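Local structure of putative diflavin flavoprotein A 3 (Synechocystis sp., 6H0C) at residues K3-C8 against F17-W22; S58-F63 against A89-L94; L95-P100 against A121-P126. The protein probably passes electrons from NADH to oxygen, reducing it to water, with this chain forming its flavodiiron core without the flavin reductase part. All blocks are in the same frame, centred on the assembly; numbering follows the deposited sequence.

In the fold
From the N terminus, interaction 1 comes first: residues 3-8 and 17-22 pair as the two arms of a hairpin at one border of the seven-stranded mixed sheet of the metallo-hydrolase part. Interaction 2 closes the next, longer loop, bringing the start of helix 60-70 against helix 86-98, and interaction 3 then ties 95-100, further along that second helix, to the 121-126 loop that enters strand 127-129 at the other border. The three follow in series, none nested or crossed. Interactions 1 and 2 touch through K3 NZ and S58 O and through S19 and F59; interactions 2 and 3 share helix 86-98 and meet where K93 O packs on V123.

Interaction 1. Residues K3-C8 against F17-W22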
loop_
_atom_site.group_PDB
_atom_site.type_symbol
_atom_site.label_atom_id
_atom_site.label_comp_id
_atom_site.label_asym_id
_atom_site.label_seq_id
_atom_site.Cartn_x
_atom_site.Cartn_y
_atom_site.Cartn_z
ATOM N N LYS A 3 -11.061 3.036 20.424
ATOM C CA LYS A 3 -10.923 1.962 19.453
ATOM C C LYS A 3 -11.795 0.786 19.881
ATOM O O LYS A 3 -11.928 0.529 21.073
ATOM C CB LYS A 3 -9.454 1.541 19.325
ATOM C CG LYS A 3 -8.527 2.705 18.987
ATOM C CD LYS A 3 -7.093 2.264 18.762
ATOM C CE LYS A 3 -6.511 1.629 20.004
ATOM N NZ LYS A 3 -5.022 1.643 19.951
ATOM N N ASP A 4 -12.415 0.092 18.929
ATOM C CA ASP A 4 -13.115 -1.149 19.252
ATOM C C ASP A 4 -13.011 -2.178 18.122
ATOM O O ASP A 4 -12.317 -1.957 17.127
ATOM C CB ASP A 4 -14.591 -0.881 19.604
ATOM C CG ASP A 4 -15.447 -0.447 18.401
ATOM O OD1 ASP A 4 -15.018 -0.528 17.231
ATOM O OD2 ASP A 4 -16.593 -0.024 18.640
ATOM N N VAL A 5 -13.708 -3.301 18.292
ATOM C CA VAL A 5 -13.774 -4.329 17.266
ATOM C C VAL A 5 -15.233 -4.645 16.956
ATOM O O VAL A 5 -15.983 -5.098 17.819
ATOM C CB VAL A 5 -13.039 -5.623 17.688
ATOM C CG1 VAL A 5 -13.158 -6.681 16.597
ATOM C CG2 VAL A 5 -11.572 -5.329 18.010
ATOM N N GLN A 6 -15.632 -4.390 15.715
ATOM C CA GLN A 6 -16.992 -4.655 15.281
ATOM C C GLN A 6 -17.042 -5.991 14.566
ATOM O O GLN A 6 -16.285 -6.227 13.622
ATOM C CB GLN A 6 -17.486 -3.538 14.371
ATOM C CG GLN A 6 -18.893 -3.713 13.855
ATOM C CD GLN A 6 -19.293 -2.566 12.954
ATOM O OE1 GLN A 6 -18.490 -2.081 12.151
ATOM N NE2 GLN A 6 -20.534 -2.112 13.090
ATOM N N ILE A 7 -17.923 -6.871 15.031
ATOM C CA ILE A 7 -18.011 -8.225 14.495
ATOM C C ILE A 7 -19.331 -8.414 13.778
ATOM O O ILE A 7 -20.378 -8.026 14.288
ATOM C CB ILE A 7 -17.877 -9.297 15.607
ATOM C CG1 ILE A 7 -16.596 -9.085 16.411
ATOM C CG2 ILE A 7 -17.914 -10.710 15.016
ATOM C CD1 ILE A 7 -16.360 -10.162 17.436
ATOM N N CYS A 8 -19.289 -9.017 12.596
ATOM C CA CYS A 8 -20.503 -9.213 11.836
ATOM C C CYS A 8 -20.368 -10.402 10.890
ATOM O O CYS A 8 -19.371 -10.524 10.171
ATOM C CB CYS A 8 -20.834 -7.931 11.066
ATOM S SG CYS A 8 -22.442 -7.924 10.253
ATOM N N PHE A 17 -14.175 -8.959 11.175
ATOM C CA PHE A 17 -13.778 -8.302 12.415
ATOM C C PHE A 17 -13.214 -6.947 12.034
ATOM O O PHE A 17 -12.090 -6.874 11.533
ATOM C CB PHE A 17 -12.717 -9.119 13.178
ATOM C CG PHE A 17 -13.215 -10.428 13.725
ATOM C CD1 PHE A 17 -13.426 -10.586 15.085
ATOM C CD2 PHE A 17 -13.458 -11.506 12.886
ATOM C CE1 PHE A 17 -13.888 -11.796 15.605
ATOM C CE2 PHE A 17 -13.920 -12.717 13.395
ATOM C CZ PHE A 17 -14.134 -12.859 14.763
ATOM N N ARG A 18 -13.976 -5.877 12.233
ATOM C CA ARG A 18 -13.475 -4.551 11.879
ATOM C C ARG A 18 -12.867 -3.871 13.103
ATOM O O ARG A 18 -13.588 -3.453 14.008
ATOM C CB ARG A 18 -14.584 -3.673 11.277
ATOM C CG ARG A 18 -15.335 -4.327 10.116
ATOM C CD ARG A 18 -15.921 -3.299 9.164
ATOM N NE ARG A 18 -16.751 -2.320 9.859
ATOM C CZ ARG A 18 -16.922 -1.063 9.455
ATOM N NH1 ARG A 18 -17.691 -0.238 10.160
ATOM N NH2 ARG A 18 -16.323 -0.629 8.346
ATOM N N SER A 19 -11.540 -3.782 13.137
ATOM C CA SER A 19 -10.866 -2.981 14.156
ATOM C C SER A 19 -11.046 -1.512 13.800
ATOM O O SER A 19 -10.550 -1.049 12.767
ATOM C CB SER A 19 -9.387 -3.338 14.255
ATOM O OG SER A 19 -9.231 -4.697 14.631
ATOM N N ARG A 20 -11.766 -0.780 14.645
ATOM C CA ARG A 20 -12.169 0.570 14.285
ATOM C C ARG A 20 -11.458 1.620 15.121
ATOM O O ARG A 20 -11.284 1.450 16.328
ATOM C CB ARG A 20 -13.690 0.720 14.427
ATOM C CG ARG A 20 -14.498 -0.343 13.684
ATOM C CD ARG A 20 -15.990 -0.019 13.680
ATOM N NE ARG A 20 -16.521 0.088 15.035
ATOM C CZ ARG A 20 -17.640 0.730 15.350
ATOM N NH1 ARG A 20 -18.350 1.330 14.400
ATOM N NH2 ARG A 20 -18.048 0.777 16.616
ATOM N N THR A 21 -11.035 2.700 14.463
ATOM C CA THR A 21 -10.536 3.882 15.160
ATOM C C THR A 21 -11.220 5.127 14.592
ATOM O O THR A 21 -11.303 5.302 13.375
ATOM C CB THR A 21 -8.986 4.020 15.059
ATOM O OG1 THR A 21 -8.558 5.153 15.819
ATOM C CG2 THR A 21 -8.517 4.186 13.615
ATOM N N TRP A 22 -11.743 5.977 15.470
ATOM C CA TRP A 22 -12.416 7.189 15.016
ATOM C C TRP A 22 -11.396 8.309 14.823
ATOM O O TRP A 22 -11.627 9.250 14.068
ATOM C CB TRP A 22 -13.519 7.604 15.998
ATOM C CG TRP A 22 -14.811 6.850 15.780
ATOM C CD1 TRP A 22 -15.842 7.194 14.934
ATOM C CD2 TRP A 22 -15.198 5.620 16.399
ATOM N NE1 TRP A 22 -16.845 6.250 15.001
ATOM C CE2 TRP A 22 -16.473 5.276 15.892
ATOM C CE3 TRP A 22 -14.587 4.772 17.328
ATOM C CZ2 TRP A 22 -17.145 4.125 16.288
ATOM C CZ3 TRP A 22 -15.258 3.627 17.726
ATOM C CH2 TRP A 22 -16.525 3.315 17.208
#
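The R20 guanidinium has the D4 carboxylate at its edge, W22 CH2 3.0 Å above the plane on one face, displaced toward its rim, and, more loosely, the amide carbon CD of Q6 over the opposite face. Carboxylate and guanidinium are nearly coplanar, 11° apart, and the salt bridge is side-on: R20 NE gives its proton to D4 OD1 at 2.7 Å and R20 NH2 to D4 OD2 at 2.6 Å, each oxygen using its syn lone pair. D4 CG sits between its backbone N and carbonyl carbon (chi1 70°), which swings the carboxylate across to the neighbouring strand; OD2 also lies near the plane of the W22 ring, at its edge. The remaining R20 nitrogen, NH1, is bonded to D181 and G180 O, so the whole guanidinium is held against rotation.

R18 offers the same side-on pair of N-H groups to a single oxygen: Q6 OE1 accepts from R18 NH1 at 2.8 Å and from R18 NE at 2.9 Å, within the guanidinium plane, although the Q6 amide is turned 37° from it. Q6 NE2 reaches D181 O.

On the face carrying V5, I7, F17 and S19 the contacts are mainly apolar. I7 lies alongside F17, its CD1 3.5 Å from F17 CE1 and its CG2 over one face of the ring, while V5 CG1 approaches the ring edge, 4.2 Å from CD1. T66 and L67 of helix 60-70 pack on this layer.

D4 with R20 and Q6 with R18 are hydrogen-bonded pairs, R18 N to Q6 O being 2.7 Å; V5 with S19 and I7 with F17 are non-hydrogen-bonded pairs. This is an antiparallel beta hairpin whose strand 14-21 bonds onward to strand 37-45, placing strand 4-11 on the border of a metallo-beta-lactamase-like sheet.

Interaction 2. Residues S58-F63 against A89-L94; sequences SFTDNF and AHTLKL
T60 projects from the opening of helix 60-70 toward helix 86-98, and its CB already lies 3.7 Å from T91 OG1. One branch is polar: T60 OG1 and T91 OG1 lie 2.7 Å apart, at hydrogen-bonding distance. T91 OG1 is also hydrogen-bonded to P55 O, which links the pair to the loop ahead of the first helix. The same T60 OG1 meets the edge of the H90 imidazole, close to its plane, in a weak bond to ND1 of 3.5 Å. With chi1 at 180°, placing CG opposite the backbone N, the H90 ring is carried toward T60.

Both helices serve beta-alpha-beta crossovers of the metallo-hydrolase region, one linking parallel strands 49-52 and 78-80, the next 78-80 and 103-106, and T60 bridges these successive units.

The methyl branch is apolar. T60 CG2 stands 4.0 Å from T91 CG2 and 3.9 Å from L94 CD2, one turn further along helix 86-98, where L94 crosses T60 at a slant.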
loop_
_atom_site.group_PDB
_atom_site.type_symbol
_atom_site.label_atom_id
_atom_site.label_comp_id
_atom_site.label_asym_id
_atom_site.label_seq_id
_atom_site.Cartn_x
_atom_site.Cartn_y
_atom_site.Cartn_z
ATOM N N SER A 58 -1.519 -0.904 16.414
ATOM C CA SER A 58 -2.491 -0.113 17.176
ATOM C C SER A 58 -3.638 -0.972 17.675
ATOM O O SER A 58 -4.347 -0.581 18.594
ATOM C CB SER A 58 -3.070 1.023 16.329
ATOM O OG SER A 58 -2.053 1.796 15.739
ATOM N N PHE A 59 -3.825 -2.136 17.052
ATOM C CA PHE A 59 -5.032 -2.927 17.254
ATOM C C PHE A 59 -4.760 -4.307 17.821
ATOM O O PHE A 59 -5.697 -5.034 18.172
ATOM C CB PHE A 59 -5.794 -3.084 15.939
ATOM C CG PHE A 59 -6.307 -1.793 15.375
ATOM C CD1 PHE A 59 -7.290 -1.076 16.033
ATOM C CD2 PHE A 59 -5.819 -1.308 14.171
ATOM C CE1 PHE A 59 -7.771 0.102 15.510
ATOM C CE2 PHE A 59 -6.295 -0.135 13.639
ATOM C CZ PHE A 59 -7.271 0.574 14.309
ATOM N N THR A 60 -3.482 -4.662 17.900
ATOM C CA THR A 60 -3.073 -6.014 18.268
ATOM C C THR A 60 -3.846 -6.598 19.458
ATOM O O THR A 60 -4.447 -7.663 19.345
ATOM C CB THR A 60 -1.570 -6.064 18.595
ATOM O OG1 THR A 60 -0.812 -5.610 17.461
ATOM C CG2 THR A 60 -1.158 -7.492 18.961
ATOM N N ASP A 61 -3.858 -5.890 20.583
ATOM C CA ASP A 61 -4.378 -6.460 21.826
ATOM C C ASP A 61 -5.896 -6.556 21.896
ATOM O O ASP A 61 -6.414 -7.559 22.386
ATOM C CB ASP A 61 -3.854 -5.667 23.019
ATOM C CG ASP A 61 -2.367 -5.791 23.161
ATOM O OD1 ASP A 61 -1.806 -6.733 22.568
ATOM O OD2 ASP A 61 -1.754 -4.958 23.848
ATOM N N ASN A 62 -6.609 -5.533 21.425
ATOM C CA ASN A 62 -8.067 -5.622 21.331
ATOM C C ASN A 62 -8.462 -6.761 20.427
ATOM O O ASN A 62 -9.416 -7.495 20.698
ATOM C CB ASN A 62 -8.684 -4.334 20.788
ATOM C CG ASN A 62 -8.848 -3.276 21.841
ATOM O OD1 ASN A 62 -8.470 -3.468 23.000
ATOM N ND2 ASN A 62 -9.397 -2.133 21.445
ATOM N N PHE A 63 -7.724 -6.885 19.331
ATOM C CA PHE A 63 -8.063 -7.871 18.329
ATOM C C PHE A 63 -7.876 -9.285 18.858
ATOM O O PHE A 63 -8.792 -10.107 18.783
ATOM C CB PHE A 63 -7.230 -7.684 17.065
ATOM C CG PHE A 63 -7.469 -8.756 16.041
ATOM C CD1 PHE A 63 -8.612 -8.733 15.254
ATOM C CD2 PHE A 63 -6.572 -9.797 15.885
ATOM C CE1 PHE A 63 -8.849 -9.724 14.309
ATOM C CE2 PHE A 63 -6.799 -10.788 14.946
ATOM C CZ PHE A 63 -7.939 -10.754 14.157
ATOM N N ALA A 89 3.389 -7.443 11.040
ATOM C CA ALA A 89 4.185 -8.572 11.520
ATOM C C ALA A 89 4.189 -8.619 13.044
ATOM O O ALA A 89 4.280 -9.693 13.643
ATOM C CB ALA A 89 5.602 -8.493 10.985
ATOM N N HIS A 90 4.067 -7.449 13.663
ATOM C CA HIS A 90 4.021 -7.351 15.116
ATOM C C HIS A 90 2.850 -8.152 15.697
ATOM O O HIS A 90 3.027 -8.946 16.625
ATOM C CB HIS A 90 3.924 -5.889 15.528
ATOM C CG HIS A 90 3.863 -5.685 17.005
ATOM N ND1 HIS A 90 2.673 -5.584 17.693
ATOM C CD2 HIS A 90 4.846 -5.566 17.929
ATOM C CE1 HIS A 90 2.926 -5.401 18.976
ATOM N NE2 HIS A 90 4.237 -5.397 19.147
ATOM N N THR A 91 1.657 -7.939 15.141
ATOM C CA THR A 91 0.471 -8.693 15.534
ATOM C C THR A 91 0.628 -10.177 15.241
ATOM O O THR A 91 0.202 -11.032 16.028
ATOM C CB THR A 91 -0.782 -8.189 14.806
ATOM O OG1 THR A 91 -0.933 -6.783 15.031
ATOM C CG2 THR A 91 -2.020 -8.933 15.299
ATOM N N LEU A 92 1.230 -10.480 14.095
ATOM C CA LEU A 92 1.454 -11.867 13.703
ATOM C C LEU A 92 2.271 -12.634 14.732
ATOM O O LEU A 92 1.963 -13.789 15.010
ATOM C CB LEU A 92 2.154 -11.945 12.351
ATOM C CG LEU A 92 1.245 -11.801 11.145
ATOM C CD1 LEU A 92 2.086 -11.853 9.883
ATOM C CD2 LEU A 92 0.181 -12.894 11.159
ATOM N N LYS A 93 3.310 -12.004 15.280
ATOM C CA LYS A 93 4.160 -12.661 16.280
ATOM C C LYS A 93 3.327 -13.191 17.445
ATOM O O LYS A 93 3.523 -14.316 17.904
ATOM C CB LYS A 93 5.232 -11.709 16.819
ATOM C CG LYS A 93 6.373 -11.380 15.863
ATOM C CD LYS A 93 7.312 -10.332 16.482
ATOM C CE LYS A 93 7.907 -9.389 15.429
ATOM N NZ LYS A 93 8.634 -8.227 16.027
ATOM N N LEU A 94 2.395 -12.375 17.923
ATOM C CA LEU A 94 1.562 -12.779 19.044
ATOM C C LEU A 94 0.570 -13.847 18.614
ATOM O O LEU A 94 0.460 -14.886 19.254
ATOM C CB LEU A 94 0.822 -11.579 19.633
ATOM C CG LEU A 94 -0.144 -11.936 20.760
ATOM C CD1 LEU A 94 0.611 -12.598 21.897
ATOM C CD2 LEU A 94 -0.896 -10.704 21.242
#

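Interaction 3. Residues L95-P100 against A121-P126; sequences LLSLAP and AEVNNP
N125 ND2 is gripped by two backbone carbonyls of the turn between helix 86-98 and strand 103-106. It donates to A99 O at 3.1 Å with an N-H...O angle of 138°, a bent bond whose acceptor lies close to the amide plane of N125, and it is also hydrogen-bonded to A102 O. P100 O is equally near to ND2, but the angle is too poor for a hydrogen bond. The buried side-chain amide of N125 thus spends its N-H groups on main-chain oxygens of the turn, which fixes the way the amide is rotated.

The rest of the amide rests on L96. N125 OD1 faces L96 CB at 3.5 Å, and the two leucine methyls are spread along the amide, CD1 3.9 Å from OD1 and CD2 3.9 Å from ND2. With CG anti to its carbonyl carbon (chi1 -62°), N125 is directed at the leucine and the carbonyls together. L96 and N125 both also pack on I104 of strand 103-106.

V123 completes the apolar part. Its CG1 touches L96 CB at 3.8 Å and reaches the backbone N and the OG of S97, the latter at 4.2 Å; that hydroxyl is itself bonded to K93 O, one turn back in the helix.

Immediately after N125, P126 makes a backbone hydrogen bond with I104. The 121-126 segment, in the connection from helix 108-117 to the outermost strand 127-129, lies against helix 86-98 and completes the beta-alpha-beta crossover from parallel strand 103-106 to 127-129 in this metallo-beta-lactamase-like fold.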
loop_
_atom_site.group_PDB
_atom_site.type_symbol
_atom_site.label_atom_id
_atom_site.label_comp_id
_atom_site.label_asym_id
_atom_site.label_seq_id
_atom_site.Cartn_x
_atom_site.Cartn_y
_atom_site.Cartn_z
ATOM N N LEU A 95 -0.151 -13.589 17.526
ATOM C CA LEU A 95 -1.161 -14.523 17.033
ATOM C C LEU A 95 -0.595 -15.925 16.771
ATOM O O LEU A 95 -1.208 -16.941 17.117
ATOM C CB LEU A 95 -1.798 -13.975 15.751
ATOM C CG LEU A 95 -2.885 -14.849 15.132
ATOM C CD1 LEU A 95 -4.025 -14.976 16.113
ATOM C CD2 LEU A 95 -3.373 -14.268 13.819
ATOM N N LEU A 96 0.575 -15.978 16.148
ATOM C CA LEU A 96 1.170 -17.258 15.785
ATOM C C LEU A 96 1.726 -17.974 17.012
ATOM O O LEU A 96 1.872 -19.192 17.000
ATOM C CB LEU A 96 2.258 -17.063 14.727
ATOM C CG LEU A 96 1.700 -16.526 13.407
ATOM C CD1 LEU A 96 2.764 -16.465 12.333
ATOM C CD2 LEU A 96 0.548 -17.389 12.961
ATOM N N SER A 97 2.024 -17.222 18.070
ATOM C CA SER A 97 2.397 -17.824 19.351
ATOM C C SER A 97 1.230 -18.625 19.898
ATOM O O SER A 97 1.407 -19.687 20.479
ATOM C CB SER A 97 2.817 -16.760 20.368
ATOM O OG SER A 97 4.037 -16.144 19.998
ATOM N N LEU A 98 0.031 -18.098 19.693
ATOM C CA LEU A 98 -1.191 -18.717 20.178
ATOM C C LEU A 98 -1.755 -19.743 19.211
ATOM O O LEU A 98 -2.624 -20.528 19.569
ATOM C CB LEU A 98 -2.239 -17.646 20.431
ATOM C CG LEU A 98 -1.955 -16.724 21.605
ATOM C CD1 LEU A 98 -2.608 -15.369 21.384
ATOM C CD2 LEU A 98 -2.492 -17.385 22.859
ATOM N N ALA A 99 -1.285 -19.714 17.975
ATOM C CA ALA A 99 -1.753 -20.658 16.970
ATOM C C ALA A 99 -0.556 -21.258 16.235
ATOM O O ALA A 99 -0.390 -21.069 15.031
ATOM C CB ALA A 99 -2.704 -19.969 16.001
ATOM N N PRO A 100 0.299 -21.977 16.973
ATOM C CA PRO A 100 1.548 -22.506 16.412
ATOM C C PRO A 100 1.306 -23.499 15.277
ATOM O O PRO A 100 2.195 -23.717 14.456
ATOM C CB PRO A 100 2.207 -23.191 17.613
ATOM C CG PRO A 100 1.068 -23.530 18.519
ATOM C CD PRO A 100 0.098 -22.397 18.370
ATOM N N ALA A 121 12.517 -13.480 15.325
ATOM C CA ALA A 121 11.406 -13.911 16.158
ATOM C C ALA A 121 11.505 -15.416 16.342
ATOM O O ALA A 121 12.222 -16.097 15.603
ATOM C CB ALA A 121 10.072 -13.521 15.541
ATOM N N GLU A 122 10.793 -15.941 17.328
ATOM C CA GLU A 122 10.857 -17.365 17.581
ATOM C C GLU A 122 9.896 -18.118 16.661
ATOM O O GLU A 122 10.189 -19.238 16.252
ATOM C CB GLU A 122 10.559 -17.665 19.052
ATOM C CG GLU A 122 11.550 -17.020 20.018
ATOM C CD GLU A 122 11.647 -17.749 21.354
ATOM O OE1 GLU A 122 10.923 -18.751 21.551
ATOM O OE2 GLU A 122 12.459 -17.323 22.207
ATOM N N VAL A 123 8.772 -17.493 16.316
ATOM C CA VAL A 123 7.752 -18.131 15.478
ATOM C C VAL A 123 8.359 -18.787 14.245
ATOM O O VAL A 123 9.170 -18.187 13.536
ATOM C CB VAL A 123 6.646 -17.128 15.012
ATOM C CG1 VAL A 123 5.771 -16.702 16.179
ATOM C CG2 VAL A 123 7.249 -15.912 14.318
ATOM N N ASN A 124 7.973 -20.032 14.003
ATOM C CA ASN A 124 8.447 -20.744 12.834
ATOM C C ASN A 124 7.313 -21.525 12.186
ATOM O O ASN A 124 7.490 -22.677 11.785
ATOM C CB ASN A 124 9.602 -21.678 13.209
ATOM C CG ASN A 124 10.629 -21.823 12.089
ATOM O OD1 ASN A 124 10.597 -21.095 11.094
ATOM N ND2 ASN A 124 11.553 -22.761 12.258
ATOM N N ASN A 125 6.140 -20.901 12.115
ATOM C CA ASN A 125 5.030 -21.458 11.357
ATOM C C ASN A 125 5.449 -21.587 9.912
ATOM O O ASN A 125 6.153 -20.720 9.393
ATOM C CB ASN A 125 3.784 -20.579 11.450
ATOM C CG ASN A 125 3.278 -20.441 12.855
ATOM O OD1 ASN A 125 3.959 -19.892 13.719
ATOM N ND2 ASN A 125 2.070 -20.925 13.096
ATOM N N PRO A 126 5.017 -22.665 9.252
ATOM C CA PRO A 126 5.379 -22.814 7.845
ATOM C C PRO A 126 4.654 -21.776 6.991
ATOM O O PRO A 126 3.570 -21.305 7.352
ATOM C CB PRO A 126 4.922 -24.237 7.518
ATOM C CG PRO A 126 3.765 -24.456 8.421
ATOM C CD PRO A 126 4.097 -23.722 9.703
#